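Local atomic coordinates of 5,10-methylenetetrahydromethanopterin reductase (Methanopyrus kandleri, PDB entry 1EZW), a protein that catalyses the reversible reduction of methylenetetrahydromethanopterin to methyltetrahydromethanopterin with reduced coenzyme F420, a step of methanogenesis from carbon dioxide. Residues Asp14-Ile19 and Asn41-Met46; Asn67-His72 and Val125-Ala130; Glu133-Ile138 and Gly187-Gly192; Ala244-Val249 and Gly288-Asp293; Ala250-Gly255 and Glu296-Ala301. One frame throughout, in Å; residues are numbered along the deposited sequence.

Following the chain from the N terminus, contact 1 closes a loop through helix 16-28 and strand 33-36 of the (beta,alpha)8 barrel, bringing the start of that helix to the approach of helix 45-54. Contact 2 then closes a longer loop, from the segment ahead of helix 73-86 to the start of helix 127-142. Contact 3 uses the next turns of that helix, its centre about 12 Å from that of contact 2, and ties it to the end of helix 180-189. These three lie in series. Contacts 4 and 5 instead cross, their segments alternating along the chain with centres about 7 Å apart, and both join helix 238-254 to the region around helix 292-298.

Contact 1 (Asp14-Ile19 and Asn41-Met46); sequences DKPTKI and NNYSYM
Pro-16 and Tyr-43 make the closest backbone approach between Asp14-Ile19 and Asn41-Met46, their CA atoms 7.4 Å apart. Both segments are turns that lead into helices of the (beta,alpha)8 barrel: Lys-15 is the N-cap of helix 16-28 and Ser-44 that of helix 45-54. At this spacing the Tyr-43 ring fills the gap, meeting Pro-16 through a CH-pi interaction and the backbone of Asp-14 through its carbonyl. Pro-16 CG stands over the Tyr-43 ring, 3.8 Å from its centroid and 13° off the ring normal, so the pyrrolidine meets the face centrally. Its neighbour CD reaches farther along the same ring, to 3.8 Å from Tyr-43 CE1. The two side chains cross at about a right angle. With CG anti to its own carbonyl carbon (chi1 -71°), Tyr-43 extends its ring across the gap to the proline. Before the helix, Asp-14 OD1 accepts the N-H of Lys-15 at 2.7 Å, from the anti side of the carboxylate and 27° out of its plane. This bond folds the Asp-14 carboxylate back onto the next backbone N-H, just ahead of the helix.

Two other subunits adjoin this region. The Tyr-43 hydroxyl is hydrogen-bonded to the Arg-164 carbonyl of the second subunit, whose Trp-85 also meets the tyrosine ring. Lys-15 NZ forms salt bridges with Glu-333 and Glu-337 of the third subunit. These two helix-leading loops thus contribute to two interfaces of the homotetramer. Within the chain, Asp-14 O lies obliquely to the aromatic ring, 3.4 Å from Tyr-43 CD1.

Contact 2 (Asn67-His72 and Val125-Ala130); sequences NPYTRH and VGPATA
Tyr-69 reaches from the loop that follows strand 60-63 of the (beta,alpha)8 barrel to the first turn of barrel helix 127-142, and its hydroxyl end makes the tight part of the contact. Tyr-69 OH lies 3.4 Å from Pro-127 CA and, a turn farther along, 3.5 Å from Ala-130 CB. The same methyl sits obliquely to the ring, 4.1 Å from Tyr-69 CZ. A chi1 of -49° carries the phenol end to the facing helix, although CB itself does not point there. Within the loop, Pro-68 CB rests over the centre of one ring face. Packing is looser at the proline itself: Pro-68 CB comes no nearer than 4.3 Å to Ala-130 CB, although their CA atoms, at 6.6 Å, are the closest pair across the segments.

Toward Val-125 a single bridging water replaces direct packing. It accepts the Tyr-69 hydroxyl proton at an OH-to-water distance of 2.6 Å and donates to Val-125 O at 2.7 Å. Nearby, the Pro-68 carbonyl receives hydrogen bonds from Tyr-153 and Trp-117. The chemistry implies a phenol packed on Pro-127 and Ala-130 whose hydroxyl proton is given to a water, linking the loop to the backbone just before the helix.

Contact 3 (Glu133-Ile138 and Gly187-Gly192); sequences EVKEVI and GEIANG
Lys-135 lays its aliphatic chain alongside Ile-189, the two side chains sliding past each other in opposite directions. They join neighbouring helices on the outside of the (beta,alpha)8 barrel, with Lys-135 on helix 127-142 and Ile-189 in the last turn of helix 180-189. Their CA atoms are 8.7 Å apart, a gap that the lysine spans with CG anti to its backbone N (chi1 -173°) and the rest of the chain extended. Apolar overlap is light, Lys-135 CD coming to 4.2 Å from Ile-189 CD1.

The polar end makes the stronger link. Lys-135 NZ donates to Ile-189 O at 2.8 Å, lying in the carbonyl plane with a C=O...N angle of 147°. Ala-190 is the first residue to leave helical geometry, so the acceptor belongs to the helix end. There the ammonium charge would probably interact favourably with the helix dipole. Arg-219 also grips this terminus through the carbonyls of Gly-187, weakly, and Ala-190. Beneath the pair, Lys-135 packs on Phe-173 and Ile-189 on Met-175, both of strand 173-176, which places the contact over the barrel wall. Even the carbon before the ammonium lies close to the acceptor, with Lys-135 CE 3.3 Å from Ile-189 O.

Contact 4 (Ala244-Val249 and Gly288-Asp293); sequences ATKIVV and GLVDED
Helix 238-254 meets the short connection between helices 283-289 and 292-298 in the helical region that follows strand 232-234 of this TIM-barrel protein. Val-290, in that connection, is the central side chain: its CB points toward the longer helix, and its CA is 6.2 Å from that of Lys-246, the nearest such pair. The two valine branches do different work. CG1, anti to the backbone N (chi1 175°), reaches Val-249 CG1 at 3.8 Å and lies 4.1 Å from Lys-246 CG. CG2 instead faces the helix backbone, 3.7 Å from Lys-246 O. Val-290 therefore spans one helical turn, resting on residues three apart.

Lys-246 contributes the base of its side chain, and its extended remainder carries the ammonium to a salt bridge with Glu-243 of its own helix. Val-249 goes on to pack against Met-294. On the other segment, Asp-291 is the N-cap of helix 292-298: OD2 accepts the Met-294 N-H, while OD1 makes a salt bridge with Lys-270. Polar groups fix the start of that helix beside an apolar valine contact that packs helices lying between strands 225-229 and 321-324, the last two TIM-barrel strands in chain order.

Contact 5 (Ala250-Gly255 and Glu296-Ala301); sequences AFIVMG and EAFSIA
Phe-298, in the C-terminal part of helix 292-298, packs against Ile-252 and Val-253 in the last turn of helix 238-254, beside the small two-stranded parallel sheet (232-234 and 300-302) added to the TIM barrel. Along the second segment, Glu-296 comes first and gives its carbonyl to Asn-199 ND2 in a hydrogen bond. Ala-297 follows and stays on its own side of the contact, its CB sitting 3.8 Å above the plane of the Phe-298 ring, over its centre.

Phe-298 then makes the crossing. Phe-298 CA is 7.1 Å from Ile-252 CA, the nearest such pair, and chi1 of -54° places CG beside the backbone N, turning the ring to the facing helix. Two methyls approach the ring obliquely. Ile-252 CG2 comes to 3.7 Å from Phe-298 CG, near the root of the side chain, whereas Val-253 CG2 is 3.9 Å from Phe-298 CD1. The isoleucine and phenylalanine slide past each other in opposite directions; the valine crosses the phenylalanine at about a right angle. The Phe-298 ring also meets His-264 edge to face.

Ser-299 follows, its OG bonded to Ile-295 O. Ile-300 enters the short strand, with backbone hydrogen bonds to Cys-231 and Ser-233, and Ala-301 continues it, touching Thr-245. Back at the turn, the other branch of Ile-252 meets backbone, with its CD1 3.6 Å from Phe-298 O.

Contact 1 (Asp14-Ile19 and Asn41-Met46)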
# COMPACT_ATOMS: atom_id res chain seq x y z
N ASP A 14 -9.50 13.06 10.46
CA ASP A 14 -9.74 11.69 10.96
C ASP A 14 -8.53 10.85 10.61
O ASP A 14 -7.60 11.31 9.94
CB ASP A 14 -10.96 11.11 10.26
CG ASP A 14 -11.71 10.05 11.11
OD1 ASP A 14 -11.13 9.44 12.04
OD2 ASP A 14 -12.90 9.82 10.81
N LYS A 15 -8.56 9.61 11.08
CA LYS A 15 -7.45 8.69 10.78
C LYS A 15 -7.18 8.57 9.27
O LYS A 15 -8.07 8.35 8.46
CB LYS A 15 -7.78 7.30 11.32
CG LYS A 15 -7.94 7.34 12.86
CD LYS A 15 -8.38 6.07 13.47
CE LYS A 15 -8.61 6.26 15.00
NZ LYS A 15 -9.87 6.99 15.46
N PRO A 16 -5.91 8.70 8.86
CA PRO A 16 -5.62 8.60 7.43
C PRO A 16 -6.18 7.36 6.73
O PRO A 16 -6.60 7.43 5.56
CB PRO A 16 -4.10 8.67 7.36
CG PRO A 16 -3.80 9.70 8.45
CD PRO A 16 -4.72 9.19 9.61
N THR A 17 -6.14 6.21 7.41
CA THR A 17 -6.68 4.99 6.84
C THR A 17 -8.21 5.06 6.70
O THR A 17 -8.77 4.40 5.83
CB THR A 17 -6.29 3.77 7.71
OG1 THR A 17 -6.58 4.06 9.09
CG2 THR A 17 -4.83 3.51 7.57
N LYS A 18 -8.89 5.82 7.55
CA LYS A 18 -10.36 5.95 7.41
C LYS A 18 -10.65 6.83 6.19
O LYS A 18 -11.52 6.52 5.37
CB LYS A 18 -10.96 6.56 8.67
CG LYS A 18 -12.43 7.01 8.53
CD LYS A 18 -13.35 5.88 8.16
CE LYS A 18 -13.53 4.88 9.28
NZ LYS A 18 -14.16 5.54 10.43
N ILE A 19 -9.87 7.91 6.07
CA ILE A 19 -10.06 8.82 4.95
C ILE A 19 -9.80 8.02 3.66
O ILE A 19 -10.60 8.07 2.70
CB ILE A 19 -9.09 10.04 5.02
CG1 ILE A 19 -9.35 10.91 6.27
CG2 ILE A 19 -9.27 10.89 3.72
CD1 ILE A 19 -10.80 11.45 6.40
N ASN A 41 -3.23 22.15 10.30
CA ASN A 41 -3.66 21.52 11.54
C ASN A 41 -4.12 20.09 11.39
O ASN A 41 -4.26 19.37 12.37
CB ASN A 41 -4.78 22.35 12.21
CG ASN A 41 -5.93 22.66 11.28
OD1 ASN A 41 -5.73 23.22 10.22
ND2 ASN A 41 -7.13 22.32 11.69
N ASN A 42 -4.32 19.66 10.16
CA ASN A 42 -4.80 18.30 9.91
C ASN A 42 -3.68 17.47 9.32
O ASN A 42 -2.56 17.97 9.20
CB ASN A 42 -5.98 18.36 8.95
CG ASN A 42 -7.18 19.04 9.60
OD1 ASN A 42 -7.48 18.77 10.75
ND2 ASN A 42 -7.87 19.88 8.86
N TYR A 43 -3.97 16.22 8.97
CA TYR A 43 -2.92 15.40 8.36
C TYR A 43 -2.62 16.01 6.97
O TYR A 43 -3.47 16.65 6.34
CB TYR A 43 -3.36 13.94 8.27
CG TYR A 43 -3.42 13.27 9.61
CD1 TYR A 43 -4.65 13.04 10.25
CD2 TYR A 43 -2.23 12.86 10.25
CE1 TYR A 43 -4.69 12.42 11.52
CE2 TYR A 43 -2.25 12.24 11.49
CZ TYR A 43 -3.49 12.03 12.12
OH TYR A 43 -3.49 11.41 13.35
N SER A 44 -1.40 15.85 6.51
CA SER A 44 -0.98 16.50 5.28
C SER A 44 -1.60 15.87 4.07
O SER A 44 -1.77 14.66 4.01
CB SER A 44 0.54 16.50 5.17
OG SER A 44 1.04 15.20 4.95
N TYR A 45 -1.94 16.71 3.11
CA TYR A 45 -2.62 16.21 1.92
C TYR A 45 -1.75 15.23 1.16
O TYR A 45 -2.28 14.26 0.60
CB TYR A 45 -3.12 17.36 1.00
CG TYR A 45 -2.11 18.02 0.07
CD1 TYR A 45 -1.63 17.38 -1.09
CD2 TYR A 45 -1.65 19.30 0.35
CE1 TYR A 45 -0.75 17.98 -1.93
CE2 TYR A 45 -0.74 19.94 -0.50
CZ TYR A 45 -0.30 19.28 -1.63
OH TYR A 45 0.56 19.87 -2.48
N MET A 46 -0.43 15.44 1.10
CA MET A 46 0.44 14.53 0.39
C MET A 46 0.46 13.16 1.07
O MET A 46 0.42 12.13 0.38
CB MET A 46 1.89 15.07 0.31
CG MET A 46 2.18 15.84 -0.96
SD MET A 46 1.72 14.93 -2.45
CE MET A 46 2.98 13.63 -2.77

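Contact 2 (Asn67-His72 and Val125-Ala130)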
# COMPACT_ATOMS: atom_id res chain seq x y z
N ASN A 67 -2.58 26.17 -1.79
CA ASN A 67 -2.42 27.63 -2.03
C ASN A 67 -1.01 27.95 -2.46
O ASN A 67 -0.10 27.13 -2.36
CB ASN A 67 -2.79 28.41 -0.74
CG ASN A 67 -1.90 28.01 0.44
OD1 ASN A 67 -2.27 27.14 1.27
ND2 ASN A 67 -0.73 28.60 0.51
N PRO A 68 -0.78 29.18 -2.94
CA PRO A 68 0.58 29.59 -3.38
C PRO A 68 1.59 29.94 -2.31
O PRO A 68 2.77 30.11 -2.62
CB PRO A 68 0.31 30.88 -4.19
CG PRO A 68 -1.20 30.83 -4.47
CD PRO A 68 -1.78 30.23 -3.23
N TYR A 69 1.13 30.06 -1.07
CA TYR A 69 1.95 30.63 -0.01
C TYR A 69 2.69 29.78 0.99
O TYR A 69 3.81 30.10 1.36
CB TYR A 69 1.08 31.60 0.81
CG TYR A 69 0.31 32.58 -0.06
CD1 TYR A 69 -1.07 32.43 -0.24
CD2 TYR A 69 0.98 33.57 -0.81
CE1 TYR A 69 -1.78 33.23 -1.13
CE2 TYR A 69 0.26 34.40 -1.73
CZ TYR A 69 -1.12 34.21 -1.87
OH TYR A 69 -1.87 34.99 -2.76
N THR A 70 2.04 28.72 1.47
CA THR A 70 2.67 27.95 2.52
C THR A 70 3.77 27.01 2.04
O THR A 70 4.45 26.40 2.87
CB THR A 70 1.64 27.15 3.30
OG1 THR A 70 1.06 26.19 2.39
CG2 THR A 70 0.52 28.10 3.91
N ARG A 71 3.91 26.85 0.72
CA ARG A 71 4.99 26.00 0.15
C ARG A 71 5.41 26.70 -1.12
O ARG A 71 4.59 27.31 -1.80
CB ARG A 71 4.46 24.63 -0.28
CG ARG A 71 3.86 23.81 0.86
CD ARG A 71 3.37 22.48 0.24
NE ARG A 71 2.66 21.63 1.20
CZ ARG A 71 1.42 21.87 1.62
NH1 ARG A 71 0.82 21.07 2.49
NH2 ARG A 71 0.78 22.94 1.15
N HIS A 72 6.69 26.59 -1.48
CA HIS A 72 7.16 27.18 -2.72
C HIS A 72 6.42 26.50 -3.87
O HIS A 72 6.15 25.30 -3.82
CB HIS A 72 8.67 26.91 -2.84
CG HIS A 72 9.35 27.70 -3.91
ND1 HIS A 72 9.21 27.41 -5.25
CD2 HIS A 72 10.17 28.78 -3.84
CE1 HIS A 72 9.92 28.28 -5.97
NE2 HIS A 72 10.51 29.12 -5.13
N VAL A 125 1.23 41.71 -4.08
CA VAL A 125 0.78 41.06 -5.28
C VAL A 125 -0.63 40.55 -5.02
O VAL A 125 -0.89 39.97 -3.95
CB VAL A 125 1.69 39.83 -5.62
CG1 VAL A 125 1.20 39.14 -6.89
CG2 VAL A 125 3.13 40.27 -5.81
N GLY A 126 -1.53 40.75 -5.98
CA GLY A 126 -2.88 40.27 -5.79
C GLY A 126 -2.91 38.74 -5.81
O GLY A 126 -2.15 38.11 -6.56
N PRO A 127 -3.75 38.12 -4.99
CA PRO A 127 -3.89 36.65 -4.91
C PRO A 127 -4.20 36.04 -6.28
O PRO A 127 -3.69 34.95 -6.60
CB PRO A 127 -5.03 36.49 -3.90
CG PRO A 127 -4.73 37.61 -2.95
CD PRO A 127 -4.62 38.74 -3.98
N ALA A 128 -5.01 36.70 -7.11
CA ALA A 128 -5.29 36.11 -8.41
C ALA A 128 -4.01 36.07 -9.26
O ALA A 128 -3.82 35.13 -10.06
CB ALA A 128 -6.41 36.88 -9.13
N THR A 129 -3.16 37.08 -9.11
CA THR A 129 -1.90 37.10 -9.85
C THR A 129 -1.00 36.00 -9.29
O THR A 129 -0.39 35.27 -10.07
CB THR A 129 -1.23 38.47 -9.76
OG1 THR A 129 -2.02 39.38 -10.54
CG2 THR A 129 0.19 38.42 -10.30
N ALA A 130 -0.93 35.86 -7.96
CA ALA A 130 -0.11 34.79 -7.37
C ALA A 130 -0.57 33.42 -7.92
O ALA A 130 0.27 32.58 -8.26
CB ALA A 130 -0.18 34.81 -5.83
O HOH W 1 -0.80 37.31 -3.37

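Contact 3 (Glu133-Ile138 and Gly187-Gly192)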
# COMPACT_ATOMS: atom_id res chain seq x y z
N GLU A 133 0.64 32.84 -11.43
CA GLU A 133 2.08 32.55 -11.46
C GLU A 133 2.35 31.13 -10.99
O GLU A 133 3.15 30.43 -11.60
CB GLU A 133 2.86 33.55 -10.60
CG GLU A 133 2.75 34.98 -11.21
CD GLU A 133 3.65 35.99 -10.57
OE1 GLU A 133 3.54 37.19 -10.95
OE2 GLU A 133 4.49 35.64 -9.71
N VAL A 134 1.68 30.72 -9.92
CA VAL A 134 1.90 29.34 -9.46
C VAL A 134 1.48 28.39 -10.57
O VAL A 134 2.13 27.37 -10.79
CB VAL A 134 1.10 28.99 -8.19
CG1 VAL A 134 1.36 27.51 -7.82
CG2 VAL A 134 1.53 29.84 -7.05
N LYS A 135 0.38 28.69 -11.26
CA LYS A 135 -0.01 27.82 -12.35
C LYS A 135 1.09 27.71 -13.41
O LYS A 135 1.42 26.61 -13.88
CB LYS A 135 -1.32 28.31 -13.00
CG LYS A 135 -1.81 27.29 -14.00
CD LYS A 135 -2.82 27.83 -15.01
CE LYS A 135 -3.18 26.73 -16.01
NZ LYS A 135 -3.75 27.22 -17.31
N GLU A 136 1.67 28.85 -13.83
CA GLU A 136 2.73 28.78 -14.84
C GLU A 136 3.91 27.93 -14.35
O GLU A 136 4.47 27.16 -15.12
CB GLU A 136 3.23 30.17 -15.22
CG GLU A 136 2.19 30.96 -15.96
CD GLU A 136 1.72 30.26 -17.22
OE1 GLU A 136 0.50 30.25 -17.44
OE2 GLU A 136 2.57 29.72 -17.97
N VAL A 137 4.30 28.10 -13.09
CA VAL A 137 5.41 27.32 -12.57
C VAL A 137 5.09 25.82 -12.56
O VAL A 137 5.91 24.99 -12.95
CB VAL A 137 5.79 27.79 -11.16
CG1 VAL A 137 6.75 26.77 -10.48
CG2 VAL A 137 6.45 29.19 -11.25
N ILE A 138 3.90 25.48 -12.09
CA ILE A 138 3.54 24.07 -12.07
C ILE A 138 3.55 23.44 -13.43
O ILE A 138 4.10 22.35 -13.60
CB ILE A 138 2.14 23.88 -11.41
CG1 ILE A 138 2.23 24.27 -9.93
CG2 ILE A 138 1.66 22.43 -11.62
CD1 ILE A 138 0.83 24.23 -9.23
N GLY A 187 -12.23 31.31 -15.08
CA GLY A 187 -12.78 31.03 -16.40
C GLY A 187 -11.72 31.24 -17.47
O GLY A 187 -11.71 30.60 -18.53
N GLU A 188 -10.76 32.09 -17.18
CA GLU A 188 -9.72 32.34 -18.15
C GLU A 188 -8.61 31.30 -18.16
O GLU A 188 -8.15 30.90 -19.23
CB GLU A 188 -9.09 33.73 -17.92
CG GLU A 188 -7.90 33.99 -18.83
CD GLU A 188 -7.17 35.29 -18.51
OE1 GLU A 188 -5.95 35.34 -18.82
OE2 GLU A 188 -7.79 36.24 -17.96
N ILE A 189 -8.21 30.83 -16.98
CA ILE A 189 -7.06 29.95 -16.94
C ILE A 189 -7.25 28.54 -16.37
O ILE A 189 -6.33 27.74 -16.43
CB ILE A 189 -5.90 30.58 -16.09
CG1 ILE A 189 -6.25 30.49 -14.59
CG2 ILE A 189 -5.70 32.10 -16.47
CD1 ILE A 189 -5.18 30.97 -13.61
N ALA A 190 -8.44 28.25 -15.87
CA ALA A 190 -8.61 26.93 -15.25
C ALA A 190 -9.42 25.90 -16.02
O ALA A 190 -10.29 26.24 -16.84
CB ALA A 190 -9.22 27.12 -13.86
N ASN A 191 -9.17 24.61 -15.74
CA ASN A 191 -9.99 23.55 -16.33
C ASN A 191 -11.29 23.41 -15.54
O ASN A 191 -12.24 22.83 -16.02
CB ASN A 191 -9.26 22.21 -16.23
CG ASN A 191 -8.08 22.17 -17.14
OD1 ASN A 191 -8.24 22.25 -18.37
ND2 ASN A 191 -6.89 22.05 -16.58
N GLY A 192 -11.28 23.92 -14.32
CA GLY A 192 -12.47 23.86 -13.48
C GLY A 192 -12.45 24.88 -12.37
O GLY A 192 -11.41 25.48 -12.06

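Contact 4 (Ala244-Val249 and Gly288-Asp293)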
# COMPACT_ATOMS: atom_id res chain seq x y z
N ALA A 244 -28.18 16.49 10.61
CA ALA A 244 -26.73 16.38 10.51
C ALA A 244 -26.06 17.61 9.90
O ALA A 244 -24.88 17.88 10.13
CB ALA A 244 -26.37 15.12 9.71
N THR A 245 -26.81 18.38 9.11
CA THR A 245 -26.22 19.55 8.50
C THR A 245 -26.07 20.75 9.44
O THR A 245 -25.21 21.59 9.22
CB THR A 245 -27.05 20.12 7.31
OG1 THR A 245 -28.28 20.66 7.82
CG2 THR A 245 -27.38 19.08 6.29
N LYS A 246 -26.87 20.81 10.49
CA LYS A 246 -26.87 21.99 11.36
C LYS A 246 -25.57 22.59 11.83
O LYS A 246 -25.33 23.78 11.60
CB LYS A 246 -27.85 21.79 12.52
CG LYS A 246 -29.29 21.73 12.00
CD LYS A 246 -30.35 21.60 13.08
CE LYS A 246 -31.73 21.44 12.44
NZ LYS A 246 -32.81 21.18 13.44
N ILE A 247 -24.71 21.81 12.47
CA ILE A 247 -23.45 22.38 12.92
C ILE A 247 -22.69 22.98 11.74
O ILE A 247 -22.15 24.07 11.85
CB ILE A 247 -22.55 21.33 13.62
CG1 ILE A 247 -21.24 21.99 14.07
CG2 ILE A 247 -22.22 20.19 12.65
CD1 ILE A 247 -21.42 23.17 15.01
N VAL A 248 -22.66 22.28 10.61
CA VAL A 248 -21.93 22.81 9.47
C VAL A 248 -22.60 24.07 8.90
O VAL A 248 -21.92 25.04 8.61
CB VAL A 248 -21.76 21.74 8.35
CG1 VAL A 248 -21.00 22.34 7.17
CG2 VAL A 248 -20.98 20.51 8.90
N VAL A 249 -23.92 24.06 8.76
CA VAL A 249 -24.61 25.24 8.24
C VAL A 249 -24.41 26.43 9.20
O VAL A 249 -24.20 27.56 8.76
CB VAL A 249 -26.12 24.97 8.02
CG1 VAL A 249 -26.86 26.27 7.80
CG2 VAL A 249 -26.29 24.06 6.79
N GLY A 288 -29.48 25.05 17.42
CA GLY A 288 -30.88 25.33 17.66
C GLY A 288 -31.42 26.49 16.83
O GLY A 288 -32.60 26.51 16.49
N LEU A 289 -30.55 27.44 16.50
CA LEU A 289 -30.93 28.60 15.70
C LEU A 289 -31.02 28.35 14.18
O LEU A 289 -31.70 29.09 13.47
CB LEU A 289 -29.96 29.75 15.96
CG LEU A 289 -29.98 30.27 17.40
CD1 LEU A 289 -29.03 31.45 17.55
CD2 LEU A 289 -31.40 30.69 17.75
N VAL A 290 -30.32 27.33 13.68
CA VAL A 290 -30.36 27.04 12.24
C VAL A 290 -31.78 26.69 11.79
O VAL A 290 -32.36 25.71 12.25
CB VAL A 290 -29.41 25.86 11.86
CG1 VAL A 290 -29.56 25.52 10.38
CG2 VAL A 290 -27.98 26.24 12.17
N ASP A 291 -32.33 27.49 10.88
CA ASP A 291 -33.70 27.22 10.42
C ASP A 291 -33.78 26.62 9.02
O ASP A 291 -32.76 26.34 8.39
CB ASP A 291 -34.54 28.50 10.50
CG ASP A 291 -34.03 29.59 9.58
OD1 ASP A 291 -34.28 30.77 9.90
OD2 ASP A 291 -33.42 29.29 8.53
N GLU A 292 -35.00 26.41 8.53
CA GLU A 292 -35.14 25.80 7.23
C GLU A 292 -34.58 26.59 6.08
O GLU A 292 -34.10 26.00 5.11
CB GLU A 292 -36.60 25.45 6.98
CG GLU A 292 -37.10 24.47 8.00
CD GLU A 292 -38.34 23.75 7.54
OE1 GLU A 292 -38.84 22.90 8.32
OE2 GLU A 292 -38.81 24.02 6.42
N ASP A 293 -34.64 27.92 6.15
CA ASP A 293 -34.13 28.71 5.05
C ASP A 293 -32.62 28.63 4.95
O ASP A 293 -32.07 28.63 3.85
CB ASP A 293 -34.59 30.16 5.14
CG ASP A 293 -36.11 30.29 5.09
OD1 ASP A 293 -36.77 29.54 4.33
OD2 ASP A 293 -36.64 31.15 5.81

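Contact 5 (Ala250-Gly255 and Glu296-Ala301)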
# COMPACT_ATOMS: atom_id res chain seq x y z
N ALA A 250 -24.46 26.16 10.50
CA ALA A 250 -24.26 27.22 11.49
C ALA A 250 -22.96 27.96 11.19
O ALA A 250 -22.94 29.19 11.17
CB ALA A 250 -24.23 26.64 12.89
N PHE A 251 -21.87 27.23 10.94
CA PHE A 251 -20.59 27.86 10.61
C PHE A 251 -20.64 28.57 9.27
O PHE A 251 -19.97 29.59 9.08
CB PHE A 251 -19.45 26.84 10.57
CG PHE A 251 -18.78 26.63 11.91
CD1 PHE A 251 -19.40 25.90 12.92
CD2 PHE A 251 -17.53 27.21 12.16
CE1 PHE A 251 -18.79 25.75 14.17
CE2 PHE A 251 -16.92 27.06 13.40
CZ PHE A 251 -17.55 26.33 14.41
N ILE A 252 -21.39 28.01 8.33
CA ILE A 252 -21.50 28.65 7.02
C ILE A 252 -22.23 29.99 7.18
O ILE A 252 -21.80 31.01 6.63
CB ILE A 252 -22.26 27.76 6.02
CG1 ILE A 252 -21.48 26.45 5.81
CG2 ILE A 252 -22.47 28.52 4.70
CD1 ILE A 252 -22.13 25.45 4.88
N VAL A 253 -23.33 29.98 7.92
CA VAL A 253 -24.11 31.18 8.16
C VAL A 253 -23.21 32.23 8.77
O VAL A 253 -23.21 33.39 8.36
CB VAL A 253 -25.30 30.93 9.12
CG1 VAL A 253 -25.97 32.26 9.48
CG2 VAL A 253 -26.32 30.01 8.47
N MET A 254 -22.42 31.82 9.76
CA MET A 254 -21.51 32.75 10.42
C MET A 254 -20.52 33.43 9.49
O MET A 254 -20.30 34.64 9.60
CB MET A 254 -20.72 32.05 11.52
CG MET A 254 -19.70 32.96 12.17
SD MET A 254 -18.59 32.05 13.22
CE MET A 254 -17.78 30.99 12.00
N GLY A 255 -19.90 32.66 8.60
CA GLY A 255 -18.91 33.21 7.69
C GLY A 255 -19.41 33.73 6.35
O GLY A 255 -18.61 33.99 5.45
N GLU A 296 -31.78 25.27 3.45
CA GLU A 296 -32.06 25.26 2.01
C GLU A 296 -31.02 26.10 1.27
O GLU A 296 -30.62 25.79 0.14
CB GLU A 296 -33.47 25.84 1.77
CG GLU A 296 -34.00 25.84 0.34
CD GLU A 296 -33.26 26.77 -0.59
OE1 GLU A 296 -32.75 27.83 -0.15
OE2 GLU A 296 -33.21 26.45 -1.79
N ALA A 297 -30.56 27.16 1.89
CA ALA A 297 -29.60 28.01 1.24
C ALA A 297 -28.18 27.45 1.20
O ALA A 297 -27.48 27.58 0.19
CB ALA A 297 -29.57 29.36 1.93
N PHE A 298 -27.79 26.81 2.30
CA PHE A 298 -26.40 26.40 2.42
C PHE A 298 -26.05 24.93 2.45
O PHE A 298 -24.93 24.59 2.84
CB PHE A 298 -25.83 27.10 3.66
CG PHE A 298 -26.01 28.62 3.63
CD1 PHE A 298 -26.75 29.28 4.62
CD2 PHE A 298 -25.47 29.36 2.59
CE1 PHE A 298 -26.95 30.67 4.55
CE2 PHE A 298 -25.66 30.75 2.51
CZ PHE A 298 -26.41 31.40 3.50
N SER A 299 -26.96 24.08 2.03
CA SER A 299 -26.66 22.64 2.01
C SER A 299 -27.61 21.97 1.04
O SER A 299 -28.61 22.58 0.58
CB SER A 299 -26.88 22.01 3.40
OG SER A 299 -28.27 21.79 3.68
N ILE A 300 -27.26 20.74 0.70
CA ILE A 300 -28.11 19.88 -0.11
C ILE A 300 -28.37 18.78 0.91
O ILE A 300 -27.49 17.96 1.21
CB ILE A 300 -27.38 19.30 -1.32
CG1 ILE A 300 -27.08 20.40 -2.34
CG2 ILE A 300 -28.25 18.25 -2.01
CD1 ILE A 300 -26.30 19.86 -3.51
N ALA A 301 -29.58 18.77 1.47
CA ALA A 301 -29.90 17.78 2.49
C ALA A 301 -31.27 17.11 2.36
O ALA A 301 -32.26 17.75 1.97
CB ALA A 301 -29.77 18.42 3.88